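Side-chain contacts in eukaryotic translation initiation factor 2D (Homo sapiens, PDB 5W2F), which delivers tRNA, including initiator Met-tRNA, to the P-site of the eukaryotic ribosome without GTP, seen here as its C-terminal part: residues A[13-18]-A[58-63]; A[46-51]-A[74-79]. All blocks are in the same frame, centred on the assembly; numbering follows the deposited sequence.

Interaction 1: A[13-18]-A[58-63]; sequences MTLLFQ and DPILCD
Leu16 and Leu61 meet through different first torsions: in Leu16, CG lies opposite the backbone N (chi1 174°), whereas Leu61 holds CG beside its own backbone N (chi1 -77°). From these positions both methyls of Leu16 reach CD2 of Leu61, with Leu16 CD1 at 3.7 Å from Leu61 CD2 and the two side chains slanting across one another. Ile60 uses its branch methyl instead. Its CG2 rests against the backbone of helix 14-17, 3.8 Å from Leu16 N, and stands 4.0 Å from Leu15 CB. Ile60 CD1 follows along the flank of Leu15, 4.1 Å from CB, at the more exposed margin. No hydrogen bond joins 13-18 to 58-63, so their association is apolar. Asp58 fixes the start of helix 59-65 as its N-cap: its OD1 accepts from Leu61 N at 3.0 Å, the N-H coming from above the carboxylate plane, while OD2 is held by Tyr40 OH. Tyr40 of helix 30-43 also touches Leu16, Ile60 and Leu61, and Cys86 of helix 79-89 adds to the packing on Leu16. The contact is thus a partly buried, leucine- and isoleucine-lined helix-helix interface within the SWIB/MDM2 domain.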
ATOM      1  N   MET A  13     -11.215   6.547  14.070  1.00 24.86           N
ATOM      2  CA  MET A  13     -11.996   5.301  14.179  1.00 25.26           C
ATOM      3  C   MET A  13     -11.717   4.484  15.440  1.00 26.95           C
ATOM      4  O   MET A  13     -12.169   3.347  15.551  1.00 27.47           O
ATOM      5  CB  MET A  13     -11.741   4.448  12.942  1.00 24.91           C
ATOM      6  CG  MET A  13     -12.098   5.192  11.667  1.00 27.57           C
ATOM      7  SD  MET A  13     -11.787   4.277  10.165  1.00 28.76           S
ATOM      8  CE  MET A  13     -13.285   3.338  10.014  1.00 29.21           C
ATOM      9  N   THR A  14     -11.026   5.062  16.414  1.00 27.52           N
ATOM     10  CA  THR A  14     -10.645   4.294  17.599  1.00 30.93           C
ATOM     11  C   THR A  14     -11.837   3.754  18.389  1.00 31.34           C
ATOM     12  O   THR A  14     -11.796   2.620  18.854  1.00 31.44           O
ATOM     13  CB  THR A  14      -9.696   5.091  18.516  1.00 36.30           C
ATOM     14  OG1 THR A  14     -10.239   6.382  18.783  1.00 44.86           O
ATOM     15  CG2 THR A  14      -8.374   5.263  17.838  1.00 35.67           C
ATOM     16  N   LEU A  15     -12.913   4.536  18.498  1.00 30.87           N
ATOM     17  CA  LEU A  15     -14.091   4.073  19.245  1.00 30.99           C
ATOM     18  C   LEU A  15     -14.775   2.878  18.582  1.00 29.78           C
ATOM     19  O   LEU A  15     -15.307   2.010  19.277  1.00 33.27           O
ATOM     20  CB  LEU A  15     -15.093   5.208  19.492  1.00 32.14           C
ATOM     21  CG  LEU A  15     -14.576   6.380  20.335  1.00 34.29           C
ATOM     22  CD1 LEU A  15     -15.627   7.479  20.470  1.00 35.91           C
ATOM     23  CD2 LEU A  15     -14.122   5.883  21.701  1.00 38.45           C
ATOM     24  N   LEU A  16     -14.742   2.819  17.252  1.00 26.75           N
ATOM     25  CA  LEU A  16     -15.301   1.662  16.535  1.00 27.02           C
ATOM     26  C   LEU A  16     -14.511   0.401  16.863  1.00 30.05           C
ATOM     27  O   LEU A  16     -15.095  -0.651  17.081  1.00 31.64           O
ATOM     28  CB  LEU A  16     -15.315   1.902  15.024  1.00 27.74           C
ATOM     29  CG  LEU A  16     -15.722   0.761  14.090  1.00 28.39           C
ATOM     30  CD1 LEU A  16     -17.119   0.267  14.448  1.00 33.08           C
ATOM     31  CD2 LEU A  16     -15.677   1.246  12.647  1.00 26.16           C
ATOM     32  N   PHE A  17     -13.182   0.517  16.904  1.00 27.28           N
ATOM     33  CA  PHE A  17     -12.299  -0.638  17.068  1.00 28.19           C
ATOM     34  C   PHE A  17     -11.972  -1.009  18.509  1.00 31.29           C
ATOM     35  O   PHE A  17     -11.345  -2.052  18.745  1.00 36.47           O
ATOM     36  CB  PHE A  17     -11.021  -0.423  16.238  1.00 28.04           C
ATOM     37  CG  PHE A  17     -11.279  -0.595  14.777  1.00 24.93           C
ATOM     38  CD1 PHE A  17     -11.296  -1.866  14.217  1.00 27.60           C
ATOM     39  CD2 PHE A  17     -11.614   0.489  13.985  1.00 25.31           C
ATOM     40  CE1 PHE A  17     -11.617  -2.042  12.895  1.00 28.49           C
ATOM     41  CE2 PHE A  17     -11.920   0.316  12.650  1.00 26.46           C
ATOM     42  CZ  PHE A  17     -11.928  -0.946  12.106  1.00 28.12           C
ATOM     43  N   GLN A  18     -12.417  -0.168  19.446  1.00 35.95           N
ATOM     44  CA  GLN A  18     -12.107  -0.291  20.876  1.00 37.77           C
ATOM     45  C   GLN A  18     -12.506  -1.642  21.455  1.00 35.73           C
ATOM     46  O   GLN A  18     -11.701  -2.268  22.151  1.00 42.01           O
ATOM     47  CB  GLN A  18     -12.805   0.841  21.656  1.00 42.00           C
ATOM     48  CG  GLN A  18     -12.404   0.970  23.110  1.00 46.94           C
ATOM     49  CD  GLN A  18     -12.746   2.331  23.693  1.00 46.80           C
ATOM     50  OE1 GLN A  18     -11.891   3.008  24.255  1.00 60.23           O
ATOM     51  NE2 GLN A  18     -13.996   2.735  23.563  1.00 49.09           N
ATOM     52  N   ASP A  58     -25.085   4.153  14.639  1.00 23.35           N
ATOM     53  CA  ASP A  58     -25.085   4.800  15.941  1.00 25.42           C
ATOM     54  C   ASP A  58     -24.162   6.019  15.881  1.00 25.49           C
ATOM     55  O   ASP A  58     -23.543   6.290  14.831  1.00 24.56           O
ATOM     56  CB  ASP A  58     -24.696   3.782  17.026  1.00 25.80           C
ATOM     57  CG  ASP A  58     -23.249   3.318  16.947  1.00 25.75           C
ATOM     58  OD1 ASP A  58     -22.586   3.505  15.912  1.00 24.57           O
ATOM     59  OD2 ASP A  58     -22.791   2.727  17.943  1.00 28.42           O
ATOM     60  N   PRO A  59     -24.085   6.787  16.973  1.00 29.03           N
ATOM     61  CA  PRO A  59     -23.262   7.986  16.875  1.00 29.68           C
ATOM     62  C   PRO A  59     -21.799   7.732  16.550  1.00 27.58           C
ATOM     63  O   PRO A  59     -21.205   8.501  15.793  1.00 28.14           O
ATOM     64  CB  PRO A  59     -23.436   8.624  18.252  1.00 31.42           C
ATOM     65  CG  PRO A  59     -24.833   8.248  18.642  1.00 31.43           C
ATOM     66  CD  PRO A  59     -24.982   6.839  18.151  1.00 30.39           C
ATOM     67  N   ILE A  60     -21.234   6.655  17.087  1.00 27.45           N
ATOM     68  CA  ILE A  60     -19.852   6.292  16.777  1.00 27.84           C
ATOM     69  C   ILE A  60     -19.658   6.056  15.282  1.00 25.76           C
ATOM     70  O   ILE A  60     -18.730   6.604  14.679  1.00 27.71           O
ATOM     71  CB  ILE A  60     -19.409   5.073  17.624  1.00 27.36           C
ATOM     72  CG1 ILE A  60     -19.147   5.542  19.056  1.00 30.80           C
ATOM     73  CG2 ILE A  60     -18.177   4.384  17.033  1.00 29.29           C
ATOM     74  CD1 ILE A  60     -19.035   4.435  20.070  1.00 33.11           C
ATOM     75  N   LEU A  61     -20.537   5.258  14.683  1.00 23.85           N
ATOM     76  CA  LEU A  61     -20.426   5.003  13.251  1.00 25.06           C
ATOM     77  C   LEU A  61     -20.662   6.277  12.422  1.00 25.41           C
ATOM     78  O   LEU A  61     -19.967   6.520  11.443  1.00 27.50           O
ATOM     79  CB  LEU A  61     -21.360   3.875  12.822  1.00 24.00           C
ATOM     80  CG  LEU A  61     -20.866   2.478  13.186  1.00 24.87           C
ATOM     81  CD1 LEU A  61     -21.970   1.457  12.972  1.00 24.40           C
ATOM     82  CD2 LEU A  61     -19.585   2.122  12.413  1.00 31.54           C
ATOM     83  N   CYS A  62     -21.642   7.081  12.807  1.00 25.18           N
ATOM     84  CA  CYS A  62     -21.907   8.330  12.082  1.00 28.06           C
ATOM     85  C   CYS A  62     -20.685   9.229  12.079  1.00 28.68           C
ATOM     86  O   CYS A  62     -20.329   9.814  11.055  1.00 33.30           O
ATOM     87  CB  CYS A  62     -23.101   9.072  12.700  1.00 29.93           C
ATOM     88  SG  CYS A  62     -24.689   8.309  12.348  1.00 30.63           S
ATOM     89  N   ASP A  63     -20.037   9.298  13.236  1.00 29.12           N
ATOM     90  CA  ASP A  63     -18.904  10.178  13.447  0.53 33.28           C
ATOM     91  C   ASP A  63     -17.721   9.767  12.582  1.00 33.32           C
ATOM     92  O   ASP A  63     -17.044  10.607  12.010  1.00 38.89           O
ATOM     93  CB  ASP A  63     -18.526  10.156  14.931  0.53 34.12           C
ATOM     94  CG  ASP A  63     -17.331  11.025  15.252  0.53 37.24           C
ATOM     95  OD1 ASP A  63     -17.316  12.204  14.844  0.53 38.91           O
ATOM     96  OD2 ASP A  63     -16.412  10.521  15.932  0.53 41.14           O
TER

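Interaction 2: A[46-51]-A[74-79]; sequences LVDADN and VMKLPW
The loop between helix 30-43 and strand 54-56 of the SWIB/MDM2 domain meets the strand 76-78 region through two separate pairs, Asp48 with Lys76 and Val47 with Trp79. Lys76 reaches across with its chain extended beyond CG, and its NZ donates to Asp48 OD2 at 2.6 Å in a short salt bridge. The ammonium group approaches from above the carboxylate plane, 36° out of it, and Lys76 CE follows close behind, 3.1 Å from the same OD2. The other carboxylate oxygen faces its own loop: Asp48 OD1 takes weak hydrogen bonds from the backbone N of both Asp50 and Asn51, and a water donates to it at 2.9 Å. That water also accepts a long, weak bond from Lys76 NZ, so that the ammonium group meets OD2 directly and OD1 only through this water. Asp48 therefore ties the turn in 48-51 to the strand, and the bonds to OD1, though weak, probably limit rotation of its carboxylate. Strand 76-78 pairs antiparallel with strand 54-56 in a two-stranded sheet, although helix 59-65 lies between them in the chain; the 46-51 loop leads into strand 54-56, while helix 79-89 begins immediately after strand 76-78. Trp79, the first residue of that helix, supplies the apolar half of the contact. With Val47 CG1 anti to the backbone N (chi1 -178°), CG2 is left anti to the carbonyl carbon and approaches the six-membered part of the indole obliquely, 3.5 Å from Trp79 CZ2 and 3.7 Å from Trp79 CH2. The two side chains cross at about a right angle. On the indole's polar side, Trp79 NE1 donates to Lys52 O, which fixes the ring against the loop, and Ile38 and Ala41 of helix 30-43 touch it as well.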
ATOM      1  N   LEU A  46     -27.776  -2.825  16.192  1.00 23.06           N
ATOM      2  CA  LEU A  46     -27.931  -1.815  15.142  1.00 22.44           C
ATOM      3  C   LEU A  46     -28.653  -2.348  13.924  1.00 21.75           C
ATOM      4  O   LEU A  46     -28.958  -1.583  13.021  1.00 23.32           O
ATOM      5  CB  LEU A  46     -26.576  -1.257  14.750  1.00 23.45           C
ATOM      6  CG  LEU A  46     -25.801  -0.601  15.900  1.00 25.26           C
ATOM      7  CD1 LEU A  46     -24.528   0.026  15.344  1.00 27.40           C
ATOM      8  CD2 LEU A  46     -26.626   0.433  16.671  1.00 27.75           C
ATOM      9  N   VAL A  47     -28.884  -3.654  13.848  1.00 22.05           N
ATOM     10  CA  VAL A  47     -29.538  -4.203  12.652  1.00 23.36           C
ATOM     11  C   VAL A  47     -30.987  -3.698  12.616  1.00 21.45           C
ATOM     12  O   VAL A  47     -31.681  -3.712  13.637  1.00 25.24           O
ATOM     13  CB  VAL A  47     -29.504  -5.739  12.621  1.00 25.51           C
ATOM     14  CG1 VAL A  47     -30.152  -6.268  11.347  1.00 26.03           C
ATOM     15  CG2 VAL A  47     -28.074  -6.236  12.746  1.00 27.62           C
ATOM     16  N   ASP A  48     -31.419  -3.206  11.455  1.00 21.39           N
ATOM     17  CA  ASP A  48     -32.787  -2.739  11.310  1.00 22.53           C
ATOM     18  C   ASP A  48     -33.763  -3.912  11.448  1.00 23.47           C
ATOM     19  O   ASP A  48     -33.712  -4.886  10.693  1.00 27.05           O
ATOM     20  CB  ASP A  48     -32.972  -2.025   9.981  1.00 21.82           C
ATOM     21  CG  ASP A  48     -34.301  -1.322   9.874  1.00 29.00           C
ATOM     22  OD1 ASP A  48     -35.274  -1.976   9.547  1.00 34.12           O
ATOM     23  OD2 ASP A  48     -34.384  -0.101  10.149  1.00 38.24           O
ATOM     24  N   ALA A  49     -34.662  -3.807  12.408  1.00 28.67           N
ATOM     25  CA  ALA A  49     -35.584  -4.901  12.659  1.00 31.51           C
ATOM     26  C   ALA A  49     -36.512  -5.216  11.505  1.00 29.11           C
ATOM     27  O   ALA A  49     -36.910  -6.375  11.315  1.00 34.12           O
ATOM     28  CB  ALA A  49     -36.394  -4.636  13.914  1.00 35.91           C
ATOM     29  N   ASP A  50     -36.871  -4.192  10.745  1.00 25.18           N
ATOM     30  CA  ASP A  50     -37.806  -4.374   9.640  1.00 26.55           C
ATOM     31  C   ASP A  50     -37.152  -4.808   8.333  1.00 24.38           C
ATOM     32  O   ASP A  50     -37.845  -5.342   7.476  1.00 30.36           O
ATOM     33  CB  ASP A  50     -38.587  -3.084   9.405  1.00 31.22           C
ATOM     34  CG  ASP A  50     -39.435  -2.683  10.596  1.00 39.74           C
ATOM     35  OD1 ASP A  50     -39.963  -3.567  11.298  1.00 42.00           O
ATOM     36  OD2 ASP A  50     -39.579  -1.465  10.825  1.00 51.28           O
ATOM     37  N   ASN A  51     -35.850  -4.576   8.187  1.00 21.15           N
ATOM     38  CA  ASN A  51     -35.128  -4.920   6.987  1.00 19.85           C
ATOM     39  C   ASN A  51     -33.701  -5.289   7.381  1.00 18.68           C
ATOM     40  O   ASN A  51     -32.826  -4.426   7.555  1.00 19.28           O
ATOM     41  CB  ASN A  51     -35.139  -3.780   5.977  1.00 19.04           C
ATOM     42  CG  ASN A  51     -34.489  -4.160   4.656  1.00 17.85           C
ATOM     43  OD1 ASN A  51     -33.688  -5.106   4.571  1.00 19.46           O
ATOM     44  ND2 ASN A  51     -34.841  -3.429   3.609  1.00 21.74           N
ATOM     45  N   VAL A  74     -32.341   8.961  11.226  1.00 32.16           N
ATOM     46  CA  VAL A  74     -31.639   7.701  11.359  1.00 32.53           C
ATOM     47  C   VAL A  74     -30.924   7.449  10.037  1.00 29.39           C
ATOM     48  O   VAL A  74     -31.553   7.401   8.972  1.00 32.43           O
ATOM     49  CB  VAL A  74     -32.589   6.525  11.685  1.00 37.13           C
ATOM     50  CG1 VAL A  74     -31.795   5.218  11.795  1.00 42.55           C
ATOM     51  CG2 VAL A  74     -33.380   6.805  12.970  1.00 41.79           C
ATOM     52  N   MET A  75     -29.606   7.303  10.114  1.00 25.21           N
ATOM     53  CA  MET A  75     -28.788   6.976   8.959  1.00 24.10           C
ATOM     54  C   MET A  75     -28.722   5.452   8.874  1.00 22.22           C
ATOM     55  O   MET A  75     -28.372   4.794   9.852  1.00 24.19           O
ATOM     56  CB  MET A  75     -27.382   7.543   9.135  1.00 29.87           C
ATOM     57  CG  MET A  75     -27.324   9.005   9.576  1.00 36.87           C
ATOM     58  SD  MET A  75     -28.104  10.093   8.380  1.00 47.56           S
ATOM     59  CE  MET A  75     -27.164  11.584   8.524  1.00 53.88           C
ATOM     60  N   LYS A  76     -29.126   4.891   7.734  1.00 20.93           N
ATOM     61  CA  LYS A  76     -29.083   3.460   7.517  1.00 20.72           C
ATOM     62  C   LYS A  76     -28.233   3.161   6.313  1.00 20.91           C
ATOM     63  O   LYS A  76     -28.309   3.868   5.297  1.00 25.37           O
ATOM     64  CB  LYS A  76     -30.480   2.884   7.288  1.00 25.85           C
ATOM     65  CG  LYS A  76     -31.408   3.100   8.461  1.00 31.00           C
ATOM     66  CD  LYS A  76     -32.752   2.446   8.176  1.00 35.38           C
ATOM     67  CE  LYS A  76     -33.783   2.806   9.220  1.00 37.44           C
ATOM     68  NZ  LYS A  76     -35.061   2.090   8.973  1.00 40.96           N
ATOM     69  N   LEU A  77     -27.423   2.114   6.432  1.00 19.51           N
ATOM     70  CA  LEU A  77     -26.650   1.613   5.313  1.00 18.31           C
ATOM     71  C   LEU A  77     -26.808   0.120   5.192  1.00 17.51           C
ATOM     72  O   LEU A  77     -26.822  -0.583   6.204  1.00 19.33           O
ATOM     73  CB  LEU A  77     -25.163   1.916   5.487  1.00 18.85           C
ATOM     74  CG  LEU A  77     -24.735   3.361   5.347  1.00 19.82           C
ATOM     75  CD1 LEU A  77     -23.246   3.497   5.623  1.00 21.74           C
ATOM     76  CD2 LEU A  77     -25.044   3.877   3.953  1.00 22.02           C
ATOM     77  N   PRO A  78     -26.890  -0.382   3.946  1.00 16.84           N
ATOM     78  CA  PRO A  78     -26.713  -1.810   3.778  1.00 17.92           C
ATOM     79  C   PRO A  78     -25.360  -2.279   4.297  1.00 17.67           C
ATOM     80  O   PRO A  78     -24.390  -1.531   4.261  1.00 18.24           O
ATOM     81  CB  PRO A  78     -26.769  -2.021   2.274  1.00 20.63           C
ATOM     82  CG  PRO A  78     -27.216  -0.739   1.689  1.00 23.67           C
ATOM     83  CD  PRO A  78     -26.983   0.338   2.666  1.00 18.12           C
ATOM     84  N   TRP A  79     -25.303  -3.526   4.755  1.00 18.19           N
ATOM     85  CA  TRP A  79     -24.055  -4.085   5.301  1.00 19.00           C
ATOM     86  C   TRP A  79     -22.853  -3.834   4.403  1.00 20.04           C
ATOM     87  O   TRP A  79     -21.807  -3.397   4.858  1.00 19.65           O
ATOM     88  CB  TRP A  79     -24.193  -5.583   5.478  1.00 20.04           C
ATOM     89  CG  TRP A  79     -25.139  -6.018   6.520  1.00 19.62           C
ATOM     90  CD1 TRP A  79     -26.422  -6.384   6.328  1.00 20.84           C
ATOM     91  CD2 TRP A  79     -24.880  -6.148   7.917  1.00 21.04           C
ATOM     92  NE1 TRP A  79     -26.994  -6.752   7.516  1.00 20.99           N
ATOM     93  CE2 TRP A  79     -26.074  -6.619   8.514  1.00 20.98           C
ATOM     94  CE3 TRP A  79     -23.757  -5.933   8.723  1.00 22.96           C
ATOM     95  CZ2 TRP A  79     -26.180  -6.883   9.868  1.00 24.42           C
ATOM     96  CZ3 TRP A  79     -23.861  -6.203  10.079  1.00 25.22           C
ATOM     97  CH2 TRP A  79     -25.073  -6.654  10.638  1.00 25.70           C
TER
HETATM   98  O   HOH W   1     -36.560  -0.408   7.429  1.00 39.45           O

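How the interactions relate
Both interactions lie within the SWIB/MDM2 region, on the same side of the chain's centre, with their own centres about 16 Å apart. Along the chain their segments alternate, 13-18, 46-51, 58-63 and 74-79, so the two contacts cross along the chain. Helix 59-65 precedes strand 76-78, and the two contacts touch directly: Leu61 CD1 lies 3.8 Å from Leu46 CD1, and Cys62 SG packs on Met75 CG at 3.9 Å. Helix 30-43 borders both, with Tyr40 touching residues of 13-18, 46-51 and 58-63. Interaction 1 thereby joins two helices, interaction 2 ties a loop to strand 76-78 and to the start of helix 79-89, and together they connect helices, a loop and the small sheet within the SWIB/MDM2 domain.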